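Ribonuclease mar1, putative (Trypanosoma cruzi, PDB 1YZV) is of unknown function but belongs to the isochorismatase family of alpha/beta proteins and is possibly a ribonuclease. Local coordinates at residues A156-L159 and M160-W163. Numbering follows the deposited sequence.
Sequences AIQL and MQSW
L159 lays its isobutyl branch against the indole of W163: L159 CG comes to 4.0 Å from W163 CZ2, and L159 CD1 to 3.7 Å from W163 NE1. With CG swung anti to the backbone N (chi1 178°), the leucine reaches forward to the tryptophan four residues on. The carbonyl oxygen of L159 sits above the same ring, 3.6 Å from its plane and offset toward the rim. On the inward side of the helix, M160 bends at chi3 (-76°), which turns CE back to 4.0 Å from CD1 of I157 and over the face of the A156 peptide, near its O. I157 also presents CG2 to the amide end of Q161, whose OE1 is 3.9 Å away. Regular i to i+4 bonds run from M160 N to A156 O, nearly straight at 170°, and from Q161 N to I157 O; the one from S162 N to Q158 O is longer, at 3.2 Å. S162 N also makes a weak bond to L159 O, an i to i+3 link. Helix 150-161 crosses between strands 137-146 and 168-171 in a beta-alpha-beta unit, where I157 and M160 pack on V142 and I140. L159 and W163 also meet the second subunit, whose R11 makes a cation-pi contact with W163. OE1 of Q158 accepts a hydrogen bond from NE2 of Q161 of the second subunit, and NE2 of Q161 gives one to OE1 of Q158 of the third. The two glutamines thus spend these amide bonds on different neighbours, tying subunits together rather than bridging one helical turn.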
loop_
_atom_site.group_PDB
_atom_site.type_symbol
_atom_site.label_atom_id
_atom_site.label_comp_id
_atom_site.label_asym_id
_atom_site.label_seq_id
_atom_site.Cartn_x
_atom_site.Cartn_y
_atom_site.Cartn_z
ATOM N N ALA A 156 10.469 4.746 -3.109
ATOM C CA ALA A 156 9.979 5.708 -4.079
ATOM C C ALA A 156 8.811 5.209 -4.942
ATOM O O ALA A 156 7.872 5.951 -5.240
ATOM C CB ALA A 156 11.099 6.191 -4.943
ATOM N N ILE A 157 8.845 3.945 -5.319
ATOM C CA ILE A 157 7.715 3.368 -6.035
ATOM C C ILE A 157 6.480 3.476 -5.138
ATOM O O ILE A 157 5.394 3.837 -5.600
ATOM C CB ILE A 157 7.979 1.883 -6.403
ATOM C CG1 ILE A 157 9.031 1.783 -7.528
ATOM C CG2 ILE A 157 6.674 1.162 -6.808
ATOM C CD1 ILE A 157 8.710 2.529 -8.782
ATOM N N GLN A 158 6.628 3.032 -3.897
ATOM C CA GLN A 158 5.553 3.118 -2.907
ATOM C C GLN A 158 5.043 4.518 -2.697
ATOM O O GLN A 158 3.827 4.714 -2.620
ATOM C CB GLN A 158 6.013 2.540 -1.582
ATOM C CG GLN A 158 6.242 1.046 -1.709
ATOM C CD GLN A 158 6.852 0.425 -0.466
ATOM O OE1 GLN A 158 7.379 1.122 0.430
ATOM N NE2 GLN A 158 6.990 -0.883 -0.519
ATOM N N LEU A 159 5.939 5.498 -2.745
ATOM C CA LEU A 159 5.515 6.905 -2.647
ATOM C C LEU A 159 4.617 7.295 -3.846
ATOM O O LEU A 159 3.482 7.770 -3.674
ATOM C CB LEU A 159 6.740 7.807 -2.554
ATOM C CG LEU A 159 6.553 9.329 -2.484
ATOM C CD1 LEU A 159 5.401 9.690 -1.564
ATOM C CD2 LEU A 159 7.894 9.883 -1.975
ATOM N N MET A 160 5.074 6.962 -5.049
ATOM C CA MET A 160 4.323 7.219 -6.251
ATOM C C MET A 160 2.995 6.468 -6.331
ATOM O O MET A 160 2.016 7.051 -6.775
ATOM C CB MET A 160 5.166 6.962 -7.474
ATOM C CG MET A 160 6.272 7.935 -7.566
ATOM S SD MET A 160 7.272 7.903 -9.047
ATOM C CE MET A 160 8.285 6.483 -8.766
ATOM N N GLN A 161 2.917 5.262 -5.754
ATOM C CA GLN A 161 1.658 4.533 -5.678
ATOM C C GLN A 161 0.636 5.255 -4.784
ATOM O O GLN A 161 -0.574 5.167 -5.010
ATOM C CB GLN A 161 1.895 3.101 -5.209
ATOM C CG GLN A 161 2.635 2.243 -6.275
ATOM C CD GLN A 161 2.901 0.833 -5.796
ATOM O OE1 GLN A 161 3.455 0.668 -4.714
ATOM N NE2 GLN A 161 2.614 -0.194 -6.645
ATOM N N SER A 162 1.096 6.002 -3.794
ATOM C CA SER A 162 0.162 6.841 -3.039
ATOM C C SER A 162 -0.379 8.102 -3.805
ATOM O O SER A 162 -1.325 8.733 -3.343
ATOM C CB SER A 162 0.816 7.310 -1.769
ATOM O OG SER A 162 1.694 8.346 -2.152
ATOM N N TRP A 163 0.106 8.402 -5.012
ATOM C CA TRP A 163 -0.399 9.573 -5.763
ATOM C C TRP A 163 -1.472 9.292 -6.878
ATOM O O TRP A 163 -1.774 10.172 -7.751
ATOM C CB TRP A 163 0.755 10.299 -6.406
ATOM C CG TRP A 163 1.854 10.714 -5.523
ATOM C CD1 TRP A 163 1.778 11.035 -4.212
ATOM C CD2 TRP A 163 3.122 11.185 -5.972
ATOM N NE1 TRP A 163 2.989 11.486 -3.764
ATOM C CE2 TRP A 163 3.788 11.718 -4.853
ATOM C CE3 TRP A 163 3.764 11.205 -7.218
ATOM C CZ2 TRP A 163 5.099 12.135 -4.915
ATOM C CZ3 TRP A 163 5.064 11.695 -7.277
ATOM C CH2 TRP A 163 5.685 12.199 -6.142
#